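Side-chain contacts in 2-oxoglutarate carboxylase small subunit (Hydrogenobacter thermophilus, PDB 7KCT), which belongs to the biotin carboxylase family and binds ADP, magnesium and bicarbonate, with an ATP-grasp domain in the middle of its sequence: residues Ile178-Glu183 with Tyr210-Lys215; Arg187-Ala192 with Gly203-Glu208; Glu283-Glu288 with Tyr293-Asn298. One frame throughout, in Å; residues are numbered along the deposited sequence.

Contact 1. Residues Ile178-Glu183 with Tyr210-Lys215. With ADP (adenosine-5'-diphosphate), chain C.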
loop_
_atom_site.group_PDB
_atom_site.type_symbol
_atom_site.label_atom_id
_atom_site.label_comp_id
_atom_site.label_asym_id
_atom_site.label_seq_id
_atom_site.Cartn_x
_atom_site.Cartn_y
_atom_site.Cartn_z
ATOM N N ILE A 178 21.996 32.359 4.014
ATOM C CA ILE A 178 21.989 32.911 5.368
ATOM C C ILE A 178 23.097 33.943 5.507
ATOM O O ILE A 178 24.222 33.699 5.072
ATOM C CB ILE A 178 22.162 31.789 6.406
ATOM C CG1 ILE A 178 20.992 30.809 6.316
ATOM C CG2 ILE A 178 22.263 32.358 7.806
ATOM C CD1 ILE A 178 21.290 29.413 6.922
ATOM N N CYS A 179 22.816 35.080 6.152
ATOM C CA CYS A 179 23.817 36.141 6.330
ATOM C C CYS A 179 23.789 36.581 7.787
ATOM O O CYS A 179 22.761 37.070 8.262
ATOM C CB CYS A 179 23.560 37.334 5.394
ATOM S SG CYS A 179 23.113 36.933 3.665
ATOM N N ARG A 180 24.897 36.392 8.499
ATOM C CA ARG A 180 24.946 36.653 9.935
ATOM C C ARG A 180 25.648 37.964 10.281
ATOM O O ARG A 180 25.662 38.361 11.449
ATOM C CB ARG A 180 25.610 35.469 10.641
ATOM C CG ARG A 180 24.720 34.200 10.557
ATOM C CD ARG A 180 25.223 33.070 11.393
ATOM N NE ARG A 180 24.510 31.817 11.164
ATOM C CZ ARG A 180 23.437 31.449 11.833
ATOM N NH1 ARG A 180 22.937 32.244 12.765
ATOM N NH2 ARG A 180 22.875 30.278 11.578
ATOM N N ASN A 181 26.169 38.665 9.287
ATOM C CA ASN A 181 26.753 39.983 9.474
ATOM C C ASN A 181 26.792 40.651 8.111
ATOM O O ASN A 181 26.524 40.019 7.083
ATOM C CB ASN A 181 28.154 39.899 10.082
ATOM C CG ASN A 181 29.069 39.018 9.285
ATOM O OD1 ASN A 181 29.339 39.266 8.107
ATOM N ND2 ASN A 181 29.540 37.952 9.919
ATOM N N GLU A 182 27.163 41.940 8.118
ATOM C CA GLU A 182 27.141 42.716 6.887
ATOM C C GLU A 182 28.177 42.205 5.901
ATOM O O GLU A 182 27.980 42.300 4.684
ATOM C CB GLU A 182 27.378 44.199 7.182
ATOM C CG GLU A 182 27.098 45.049 5.966
ATOM C CD GLU A 182 26.911 46.515 6.259
ATOM O OE1 GLU A 182 27.735 47.312 5.778
ATOM O OE2 GLU A 182 25.912 46.887 6.916
ATOM N N GLU A 183 29.286 41.665 6.396
ATOM C CA GLU A 183 30.274 41.099 5.484
ATOM C C GLU A 183 29.674 39.946 4.683
ATOM O O GLU A 183 29.913 39.834 3.474
ATOM C CB GLU A 183 31.517 40.650 6.268
ATOM N N TYR A 210 16.123 35.721 9.446
ATOM C CA TYR A 210 16.430 34.304 9.548
ATOM C C TYR A 210 15.920 33.770 10.879
ATOM O O TYR A 210 16.395 34.190 11.946
ATOM C CB TYR A 210 17.913 34.030 9.424
ATOM C CG TYR A 210 18.165 32.546 9.542
ATOM C CD1 TYR A 210 17.808 31.670 8.500
ATOM C CD2 TYR A 210 18.707 32.002 10.701
ATOM C CE1 TYR A 210 18.037 30.282 8.599
ATOM C CE2 TYR A 210 18.947 30.622 10.811
ATOM C CZ TYR A 210 18.609 29.769 9.759
ATOM O OH TYR A 210 18.849 28.422 9.924
ATOM N N ILE A 211 14.974 32.836 10.832
ATOM C CA ILE A 211 14.445 32.211 12.042
ATOM C C ILE A 211 15.341 31.024 12.396
ATOM O O ILE A 211 15.352 30.016 11.686
ATOM C CB ILE A 211 12.985 31.765 11.882
ATOM C CG1 ILE A 211 12.098 32.917 11.374
ATOM C CG2 ILE A 211 12.501 31.171 13.179
ATOM C CD1 ILE A 211 11.957 34.068 12.348
ATOM N N GLU A 212 16.056 31.116 13.523
ATOM C CA GLU A 212 17.037 30.096 13.907
ATOM C C GLU A 212 16.314 28.856 14.438
ATOM O O GLU A 212 15.308 28.949 15.149
ATOM C CB GLU A 212 18.007 30.650 14.972
ATOM C CG GLU A 212 19.356 29.937 15.102
ATOM C CD GLU A 212 20.383 30.431 14.101
ATOM O OE1 GLU A 212 20.584 31.662 14.002
ATOM O OE2 GLU A 212 21.022 29.584 13.439
ATOM N N ASN A 213 16.813 27.692 14.068
ATOM C CA ASN A 213 16.163 26.455 14.499
ATOM C C ASN A 213 14.681 26.338 14.145
ATOM O O ASN A 213 13.869 25.930 14.983
ATOM C CB ASN A 213 16.307 26.301 16.006
ATOM C CG ASN A 213 17.733 26.484 16.472
ATOM O OD1 ASN A 213 18.656 25.824 15.989
ATOM N ND2 ASN A 213 17.927 27.443 17.367
ATOM N N PRO A 214 14.302 26.628 12.914
ATOM C CA PRO A 214 12.888 26.585 12.544
ATOM C C PRO A 214 12.417 25.171 12.209
ATOM O O PRO A 214 13.215 24.260 11.974
ATOM C CB PRO A 214 12.843 27.481 11.308
ATOM C CG PRO A 214 14.143 27.275 10.689
ATOM C CD PRO A 214 15.158 26.925 11.761
ATOM N N LYS A 215 11.088 25.008 12.213
ATOM C CA LYS A 215 10.420 23.885 11.568
ATOM C C LYS A 215 9.721 24.371 10.291
ATOM O O LYS A 215 9.355 25.546 10.168
ATOM C CB LYS A 215 9.443 23.236 12.536
ATOM C CG LYS A 215 10.123 22.484 13.715
ATOM C CD LYS A 215 9.076 21.799 14.584
ATOM C CE LYS A 215 9.547 20.449 15.111
ATOM N NZ LYS A 215 9.671 19.417 14.046
HETATM P PB ADP C . 11.791 27.172 -2.150
HETATM O O1B ADP C . 13.077 26.880 -2.839
HETATM O O2B ADP C . 10.970 26.206 -1.334
HETATM O O3B ADP C . 10.910 28.179 -2.863
HETATM P PA ADP C . 11.255 28.392 0.325
HETATM O O1A ADP C . 10.114 27.525 0.722
HETATM O O2A ADP C . 11.169 29.865 0.691
HETATM O O3A ADP C . 12.321 28.304 -0.818
HETATM O "O5'" ADP C . 12.318 27.964 1.812
HETATM C "C5'" ADP C . 13.331 26.929 1.539
HETATM C "C4'" ADP C . 13.613 26.358 2.872
HETATM O "O4'" ADP C . 14.540 27.305 3.451
HETATM C "C3'" ADP C . 12.416 26.301 3.744
HETATM O "O3'" ADP C . 11.847 24.986 3.735
HETATM C "C2'" ADP C . 13.117 26.471 5.090
HETATM O "O2'" ADP C . 13.884 25.265 5.472
HETATM C "C1'" ADP C . 14.182 27.493 4.817
HETATM N N9 ADP C . 13.689 28.872 5.055
HETATM C C8 ADP C . 12.928 29.704 4.223
HETATM N N7 ADP C . 12.711 30.913 4.804
HETATM C C5 ADP C . 13.324 30.829 6.056
HETATM C C6 ADP C . 13.446 31.752 7.126
HETATM N N6 ADP C . 12.877 32.983 7.028
HETATM N N1 ADP C . 14.081 31.414 8.276
HETATM C C2 ADP C . 14.624 30.172 8.274
HETATM N N3 ADP C . 14.603 29.204 7.341
HETATM C C4 ADP C . 13.933 29.575 6.220
#
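At the adenine end of the ADP pocket, Ile178 and Arg180 meet the loop that carries Tyr210 and Glu212, and the contact shows how a pocket wall can be backed by packing over a face of its tyrosine and flanked by the carboxylate of a salt bridge at the ring edge. Both branches of Ile178 lie on one side of the ring, CG2 over the face near its middle and CD1 farther out, 3.8 Å from CE1 of Tyr210. Tyr210 has CG anti to its own backbone N (chi1 180°), which carries the ring back between Ile178 and the nucleotide; on the side of the ring away from the isoleucine, its CE1 comes within 3.4 Å of ADP C2, at an oblique approach. In the ATP-grasp fold the nucleotide sits between two lobes. Here the loop Tyr210-Lys215 joins them, leaving strand 205-209 of one sheet and entering strand 215-223 of the other. Along it, Ile211 N gives a hydrogen bond of 3.1 Å to ADP N1, and Pro214 CG rests against the C2 side of the purine.

Farther from the nucleotide, Arg180 and Glu212 form an end-on, two-pronged salt bridge. NH1 of Arg180 reaches OE1 of Glu212 at 2.7 Å with an angle of 171°, and NH2 reaches OE2 of the same carboxylate at 2.7 Å. Both oxygens use their syn lone pairs, and guanidinium and carboxylate are nearly coplanar, 23° apart. The arginine reaches across with its chain extended from CG to NE, whereas the glutamate chain is bent, and both its oxygens face the guanidinium. Arg447 adds a long, weak ion pair to Glu212 OE2. The NH2 group of Arg180 also passes 4.0 Å from CE2 of Tyr210, again obliquely.

Contact 2. Residues Arg187-Ala192 with Gly203-Glu208. With ADP (adenosine-5'-diphosphate), chain C.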
loop_
_atom_site.group_PDB
_atom_site.type_symbol
_atom_site.label_atom_id
_atom_site.label_comp_id
_atom_site.label_asym_id
_atom_site.label_seq_id
_atom_site.Cartn_x
_atom_site.Cartn_y
_atom_site.Cartn_z
ATOM N N ARG A 187 28.655 39.680 0.311
ATOM C CA ARG A 187 29.092 38.551 -0.493
ATOM C C ARG A 187 27.911 37.795 -1.039
ATOM O O ARG A 187 27.831 37.523 -2.235
ATOM C CB ARG A 187 29.962 37.590 0.303
ATOM C CG ARG A 187 30.647 36.535 -0.577
ATOM C CD ARG A 187 31.741 35.678 0.091
ATOM N NE ARG A 187 31.813 35.822 1.564
ATOM C CZ ARG A 187 32.653 36.652 2.240
ATOM N NH1 ARG A 187 33.509 37.422 1.609
ATOM N NH2 ARG A 187 32.534 36.710 3.587
ATOM N N ASN A 188 26.984 37.421 -0.157
ATOM C CA ASN A 188 25.919 36.519 -0.552
ATOM C C ASN A 188 24.939 37.157 -1.529
ATOM O O ASN A 188 24.310 36.437 -2.318
ATOM C CB ASN A 188 25.160 36.024 0.674
ATOM C CG ASN A 188 25.924 34.990 1.471
ATOM O OD1 ASN A 188 26.826 34.347 0.952
ATOM N ND2 ASN A 188 25.577 34.846 2.753
ATOM N N TYR A 189 24.746 38.478 -1.468
ATOM C CA TYR A 189 23.834 39.130 -2.412
ATOM C C TYR A 189 24.194 38.827 -3.865
ATOM O O TYR A 189 23.382 38.244 -4.590
ATOM C CB TYR A 189 23.810 40.639 -2.150
ATOM C CG TYR A 189 22.770 41.374 -2.963
ATOM C CD1 TYR A 189 21.449 41.482 -2.543
ATOM C CD2 TYR A 189 23.120 41.969 -4.168
ATOM C CE1 TYR A 189 20.508 42.168 -3.309
ATOM C CE2 TYR A 189 22.194 42.658 -4.937
ATOM C CZ TYR A 189 20.890 42.754 -4.512
ATOM O OH TYR A 189 19.970 43.442 -5.281
ATOM N N GLU A 190 25.452 39.130 -4.272
ATOM C CA GLU A 190 25.905 38.914 -5.656
ATOM C C GLU A 190 25.765 37.449 -6.033
ATOM O O GLU A 190 25.343 37.103 -7.151
ATOM C CB GLU A 190 27.377 39.287 -5.826
ATOM N N ASN A 191 26.076 36.563 -5.089
ATOM C CA ASN A 191 26.076 35.126 -5.389
ATOM C C ASN A 191 24.666 34.574 -5.502
ATOM O O ASN A 191 24.396 33.748 -6.385
ATOM C CB ASN A 191 26.851 34.300 -4.348
ATOM C CG ASN A 191 28.318 34.699 -4.257
ATOM O OD1 ASN A 191 28.778 35.602 -4.970
ATOM N ND2 ASN A 191 29.047 34.077 -3.328
ATOM N N ALA A 192 23.744 35.038 -4.649
ATOM C CA ALA A 192 22.361 34.604 -4.782
ATOM C C ALA A 192 21.666 35.301 -5.948
ATOM O O ALA A 192 20.731 34.740 -6.523
ATOM C CB ALA A 192 21.580 34.881 -3.501
ATOM N N GLY A 203 16.925 37.872 -11.316
ATOM C CA GLY A 203 17.833 37.892 -10.189
ATOM C C GLY A 203 17.307 38.536 -8.926
ATOM O O GLY A 203 18.050 38.638 -7.945
ATOM N N ASP A 204 16.038 38.927 -8.894
ATOM C CA ASP A 204 15.522 39.754 -7.809
ATOM C C ASP A 204 15.478 39.004 -6.483
ATOM O O ASP A 204 14.933 37.897 -6.402
ATOM C CB ASP A 204 14.114 40.236 -8.139
ATOM C CG ASP A 204 14.029 40.934 -9.478
ATOM O OD1 ASP A 204 15.064 41.437 -9.966
ATOM O OD2 ASP A 204 12.926 40.959 -10.052
ATOM N N LEU A 205 15.976 39.648 -5.428
ATOM C CA LEU A 205 16.047 39.046 -4.108
ATOM C C LEU A 205 15.129 39.790 -3.143
ATOM O O LEU A 205 14.849 40.976 -3.320
ATOM C CB LEU A 205 17.486 39.069 -3.576
ATOM C CG LEU A 205 18.558 38.514 -4.525
ATOM C CD1 LEU A 205 19.949 38.778 -3.983
ATOM C CD2 LEU A 205 18.361 37.067 -4.756
ATOM N N LEU A 206 14.614 39.059 -2.162
ATOM C CA LEU A 206 14.031 39.638 -0.968
ATOM C C LEU A 206 14.897 39.259 0.233
ATOM O O LEU A 206 15.735 38.346 0.181
ATOM C CB LEU A 206 12.581 39.182 -0.779
ATOM C CG LEU A 206 12.244 37.720 -0.487
ATOM C CD1 LEU A 206 12.562 37.403 0.976
ATOM C CD2 LEU A 206 10.800 37.432 -0.766
ATOM N N LEU A 207 14.642 39.939 1.336
ATOM C CA LEU A 207 15.365 39.724 2.577
ATOM C C LEU A 207 14.344 39.478 3.660
ATOM O O LEU A 207 13.352 40.206 3.734
ATOM C CB LEU A 207 16.231 40.941 2.909
ATOM C CG LEU A 207 17.185 40.872 4.100
ATOM C CD1 LEU A 207 18.189 42.039 4.016
ATOM C CD2 LEU A 207 16.435 40.933 5.376
ATOM N N GLU A 208 14.563 38.454 4.488
ATOM C CA GLU A 208 13.735 38.288 5.659
ATOM C C GLU A 208 14.560 37.846 6.864
ATOM O O GLU A 208 15.717 37.472 6.753
ATOM C CB GLU A 208 12.570 37.310 5.394
ATOM C CG GLU A 208 12.916 35.949 4.845
ATOM C CD GLU A 208 11.649 35.110 4.532
ATOM O OE1 GLU A 208 10.668 35.669 3.983
ATOM O OE2 GLU A 208 11.632 33.890 4.805
HETATM P PB ADP C . 11.791 27.172 -2.150
HETATM O O1B ADP C . 13.077 26.880 -2.839
HETATM O O2B ADP C . 10.970 26.206 -1.334
HETATM O O3B ADP C . 10.910 28.179 -2.863
HETATM P PA ADP C . 11.255 28.392 0.325
HETATM O O1A ADP C . 10.114 27.525 0.722
HETATM O O2A ADP C . 11.169 29.865 0.691
HETATM O O3A ADP C . 12.321 28.304 -0.818
HETATM O "O5'" ADP C . 12.318 27.964 1.812
HETATM C "C5'" ADP C . 13.331 26.929 1.539
HETATM C "C4'" ADP C . 13.613 26.358 2.872
HETATM O "O4'" ADP C . 14.540 27.305 3.451
HETATM C "C3'" ADP C . 12.416 26.301 3.744
HETATM O "O3'" ADP C . 11.847 24.986 3.735
HETATM C "C2'" ADP C . 13.117 26.471 5.090
HETATM O "O2'" ADP C . 13.884 25.265 5.472
HETATM C "C1'" ADP C . 14.182 27.493 4.817
HETATM N N9 ADP C . 13.689 28.872 5.055
HETATM C C8 ADP C . 12.928 29.704 4.223
HETATM N N7 ADP C . 12.711 30.913 4.804
HETATM C C5 ADP C . 13.324 30.829 6.056
HETATM C C6 ADP C . 13.446 31.752 7.126
HETATM N N6 ADP C . 12.877 32.983 7.028
HETATM N N1 ADP C . 14.081 31.414 8.276
HETATM C C2 ADP C . 14.624 30.172 8.274
HETATM N N3 ADP C . 14.603 29.204 7.341
HETATM C C4 ADP C . 13.933 29.575 6.220
#
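Leu205 reaches from its strand to Tyr189 and Ala192 on a helix, and one branched side chain serves both partners. The first kind of interaction is CH-pi. Methyl CD1 of Leu205 sits over a face of the Tyr189 ring, 3.8 Å from the ring centroid and 29° off its normal. It is displaced toward one side of the ring, the nearest ring atom being CD1 of Tyr189, 3.4 Å from CD1 of Leu205. The tyrosine has CG anti to its backbone N (chi1 -173°), a turn that sends the ring toward Leu205; it is the face of the ring that meets the methyl.

The second kind is apolar packing. The other methyl, CD2 of Leu205, lies 4.1 Å from CB of Ala192, so the leucine fork straddles successive turns of the helix. The same methyl has the backbone O of Ala192 as a van der Waals neighbour, 3.8 Å from CD2 of Leu205. Ala192 and Leu205 are the nearest pair of the two segments, their CA atoms 7.7 Å apart. Leu165 on the neighbouring strand 163-167 also touches Tyr189, extending the apolar layer beneath the helix.

The polar contact with the nucleotide is at the far end of the strand, at Glu208. Its OE2 accepts a 2.7 Å hydrogen bond from ADP N6, nearly straight at 173°. The same oxygen forms a salt bridge with Lys166, while OE1 pairs with Lys128; these two positive charges would be expected to favour the ionised carboxylate. The chain of Glu208 is extended beyond CG, which carries the acid out to the amino group of the adenine.

Helix 182-200 thus lies across a three-stranded antiparallel sheet, an alpha/beta layer in the ATP-grasp domain whose strand 205-209 runs from helix packing to adenine recognition.

Contact 3. Residues Glu283-Glu288 with Tyr293-Asn298; sequences EFIADE and YFIEMN. With MG (magnesium ion), chain E; ADP (adenosine-5'-diphosphate), chain C.
Glu283 and Glu296 share a magnesium ion, each through one carboxylate oxygen: OE2 of Glu283 binds the metal at 2.2 Å and OE2 of Glu296 at 2.1 Å. The two acids extend side by side in the same direction, bringing these oxygens within 2.6 Å of each other. ADP O2B and O1A and two waters make up the rest of the six ligands. One of these waters donates to Asn298 OD1, while the second oxygen of Glu283, OE1, is held by Lys245 in a salt bridge and by Gln302.

The backbone of this antiparallel hairpin sets the pair. Glu283 N bonds Glu296 O at 2.7 Å, and Glu283 O takes Ile295 N at 2.8 Å with, more weakly, Glu296 N. Two residues, Ile295 and Glu296, stand opposite the single Glu283, which makes a classic bulge and shifts the register before Phe284 pairs with Phe294. Beyond it, Ile285 and Tyr293 exchange two backbone hydrogen bonds.

Next to the acids, CG1 of Ile285 meets CG2 of Ile295 at 3.7 Å, and CD1 of Ile285 reaches ADP C2' at 3.7 Å. On the other face of the sheet, CE2 of Phe284 packs on CB of Phe294. Near the turn, Tyr293 OH gives a weak bond to OD2 of Asp287, whose other oxygen accepts from Asn291 N.

Two acidic oxygens this close would repel were the cation absent; the cation probably offsets their repulsion and so allows the pairing, and it ties the hairpin directly to the diphosphate of ADP.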
loop_
_atom_site.group_PDB
_atom_site.type_symbol
_atom_site.label_atom_id
_atom_site.label_comp_id
_atom_site.label_asym_id
_atom_site.label_seq_id
_atom_site.Cartn_x
_atom_site.Cartn_y
_atom_site.Cartn_z
ATOM N N GLU A 283 3.227 27.427 2.666
ATOM C CA GLU A 283 4.332 26.970 3.487
ATOM C C GLU A 283 4.628 28.048 4.530
ATOM O O GLU A 283 4.631 29.246 4.200
ATOM C CB GLU A 283 5.559 26.687 2.624
ATOM C CG GLU A 283 5.274 25.657 1.490
ATOM C CD GLU A 283 6.529 25.126 0.780
ATOM O OE1 GLU A 283 6.554 23.920 0.465
ATOM O OE2 GLU A 283 7.471 25.902 0.470
ATOM N N PHE A 284 4.830 27.601 5.784
ATOM C CA PHE A 284 5.146 28.398 6.972
ATOM C C PHE A 284 6.473 27.940 7.578
ATOM O O PHE A 284 6.839 26.771 7.473
ATOM C CB PHE A 284 4.092 28.214 8.044
ATOM C CG PHE A 284 2.763 28.697 7.661
ATOM C CD1 PHE A 284 1.950 27.934 6.839
ATOM C CD2 PHE A 284 2.310 29.929 8.116
ATOM C CE1 PHE A 284 0.720 28.386 6.512
ATOM C CE2 PHE A 284 1.076 30.397 7.782
ATOM C CZ PHE A 284 0.281 29.632 6.975
ATOM N N ILE A 285 7.184 28.861 8.216
ATOM C CA ILE A 285 8.281 28.580 9.144
ATOM C C ILE A 285 7.727 28.738 10.557
ATOM O O ILE A 285 7.018 29.707 10.849
ATOM C CB ILE A 285 9.453 29.544 8.914
ATOM C CG1 ILE A 285 10.172 29.303 7.594
ATOM C CG2 ILE A 285 10.469 29.445 10.057
ATOM C CD1 ILE A 285 10.806 27.945 7.505
ATOM N N ALA A 286 8.064 27.822 11.452
ATOM C CA ALA A 286 7.618 27.893 12.837
ATOM C C ALA A 286 8.816 28.198 13.730
ATOM O O ALA A 286 9.858 27.541 13.622
ATOM C CB ALA A 286 6.964 26.584 13.262
ATOM N N ASP A 287 8.667 29.181 14.626
ATOM C CA ASP A 287 9.787 29.538 15.490
ATOM C C ASP A 287 9.794 28.662 16.736
ATOM O O ASP A 287 8.929 27.808 16.928
ATOM C CB ASP A 287 9.748 31.013 15.897
ATOM C CG ASP A 287 8.573 31.338 16.794
ATOM O OD1 ASP A 287 7.898 30.421 17.307
ATOM O OD2 ASP A 287 8.318 32.537 16.988
ATOM N N GLU A 288 10.786 28.888 17.607
ATOM C CA GLU A 288 10.939 28.030 18.781
ATOM C C GLU A 288 9.706 28.091 19.681
ATOM O O GLU A 288 9.261 27.060 20.199
ATOM C CB GLU A 288 12.204 28.421 19.548
ATOM N N TYR A 293 4.865 31.648 10.599
ATOM C CA TYR A 293 4.986 32.763 9.673
ATOM C C TYR A 293 5.033 32.252 8.234
ATOM O O TYR A 293 5.852 31.380 7.887
ATOM C CB TYR A 293 6.246 33.562 9.957
ATOM C CG TYR A 293 6.368 33.969 11.406
ATOM C CD1 TYR A 293 6.901 33.084 12.353
ATOM C CD2 TYR A 293 5.956 35.226 11.842
ATOM C CE1 TYR A 293 7.031 33.451 13.709
ATOM C CE2 TYR A 293 6.104 35.615 13.191
ATOM C CZ TYR A 293 6.624 34.719 14.117
ATOM O OH TYR A 293 6.737 35.100 15.443
ATOM N N PHE A 294 4.206 32.855 7.389
ATOM C CA PHE A 294 4.072 32.410 6.019
ATOM C C PHE A 294 5.318 32.768 5.264
ATOM O O PHE A 294 5.904 33.838 5.475
ATOM C CB PHE A 294 2.856 33.061 5.376
ATOM C CG PHE A 294 2.800 32.933 3.866
ATOM C CD1 PHE A 294 3.469 33.817 3.054
ATOM C CD2 PHE A 294 2.056 31.913 3.276
ATOM C CE1 PHE A 294 3.384 33.712 1.654
ATOM C CE2 PHE A 294 1.944 31.796 1.881
ATOM C CZ PHE A 294 2.620 32.679 1.067
ATOM N N ILE A 295 5.760 31.854 4.414
ATOM C CA ILE A 295 6.892 32.172 3.565
ATOM C C ILE A 295 6.637 32.021 2.066
ATOM O O ILE A 295 7.318 32.674 1.259
ATOM C CB ILE A 295 8.131 31.331 3.954
ATOM C CG1 ILE A 295 7.800 29.826 3.930
ATOM C CG2 ILE A 295 8.681 31.810 5.351
ATOM C CD1 ILE A 295 9.068 28.878 3.903
ATOM N N GLU A 296 5.730 31.133 1.653
ATOM C CA GLU A 296 5.541 30.969 0.207
ATOM C C GLU A 296 4.349 30.065 -0.020
ATOM O O GLU A 296 3.948 29.311 0.861
ATOM C CB GLU A 296 6.782 30.412 -0.528
ATOM C CG GLU A 296 6.925 28.889 -0.558
ATOM C CD GLU A 296 7.768 28.354 -1.736
ATOM O OE1 GLU A 296 8.189 29.138 -2.618
ATOM O OE2 GLU A 296 8.013 27.126 -1.762
ATOM N N MET A 297 3.770 30.165 -1.214
ATOM C CA MET A 297 2.659 29.306 -1.604
ATOM C C MET A 297 3.116 28.520 -2.825
ATOM O O MET A 297 3.827 29.059 -3.668
ATOM C CB MET A 297 1.400 30.100 -1.959
ATOM C CG MET A 297 0.230 29.192 -2.304
ATOM S SD MET A 297 -1.389 29.976 -2.541
ATOM C CE MET A 297 -2.425 28.505 -2.292
ATOM N N ASN A 298 2.743 27.249 -2.924
ATOM C CA ASN A 298 3.025 26.449 -4.115
ATOM C C ASN A 298 1.668 26.200 -4.766
ATOM O O ASN A 298 0.803 25.585 -4.144
ATOM C CB ASN A 298 3.708 25.115 -3.786
ATOM C CG ASN A 298 5.187 25.263 -3.432
ATOM O OD1 ASN A 298 5.721 24.489 -2.637
ATOM N ND2 ASN A 298 5.861 26.196 -4.071
HETATM MG MG MG E . 9.314 25.937 -0.692
HETATM P PB ADP C . 11.791 27.172 -2.150
HETATM O O1B ADP C . 13.077 26.880 -2.839
HETATM O O2B ADP C . 10.970 26.206 -1.334
HETATM O O3B ADP C . 10.910 28.179 -2.863
HETATM P PA ADP C . 11.255 28.392 0.325
HETATM O O1A ADP C . 10.114 27.525 0.722
HETATM O O2A ADP C . 11.169 29.865 0.691
HETATM O O3A ADP C . 12.321 28.304 -0.818
HETATM O "O5'" ADP C . 12.318 27.964 1.812
HETATM C "C5'" ADP C . 13.331 26.929 1.539
HETATM C "C4'" ADP C . 13.613 26.358 2.872
HETATM O "O4'" ADP C . 14.540 27.305 3.451
HETATM C "C3'" ADP C . 12.416 26.301 3.744
HETATM O "O3'" ADP C . 11.847 24.986 3.735
HETATM C "C2'" ADP C . 13.117 26.471 5.090
HETATM O "O2'" ADP C . 13.884 25.265 5.472
HETATM C "C1'" ADP C . 14.182 27.493 4.817
HETATM N N9 ADP C . 13.689 28.872 5.055
HETATM C C8 ADP C . 12.928 29.704 4.223
HETATM N N7 ADP C . 12.711 30.913 4.804
HETATM C C5 ADP C . 13.324 30.829 6.056
HETATM C C6 ADP C . 13.446 31.752 7.126
HETATM N N6 ADP C . 12.877 32.983 7.028
HETATM N N1 ADP C . 14.081 31.414 8.276
HETATM C C2 ADP C . 14.624 30.172 8.274
HETATM N N3 ADP C . 14.603 29.204 7.341
HETATM C C4 ADP C . 13.933 29.575 6.220
HETATM O O HOH W 1 8.375 24.253 -2.083
HETATM O O HOH W 2 10.060 24.431 0.253
#

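How the contacts relate
All three contacts belong to the ATP-grasp region and touch the same ADP. Contact 2 comes between the two segments of contact 1 along the chain, and contact 3 follows both. Contacts 1 and 2, with centres 13 Å apart, share helix 182-200 and the three-stranded sheet it covers; Ile178 O and Asn188 ND2 lie 2.9 Å apart. Contact 3 sits in the four-stranded sheet, its centre about 15 Å from that of contact 1 and 19 Å from that of contact 2. Lys215 and Ala286 join contacts 1 and 3 through their backbones. The nucleotide is gripped between two sheets, its adenine edge mainly by contacts 1 and 2, its diphosphate, through magnesium, by contact 3, which also packs on purine and ribose.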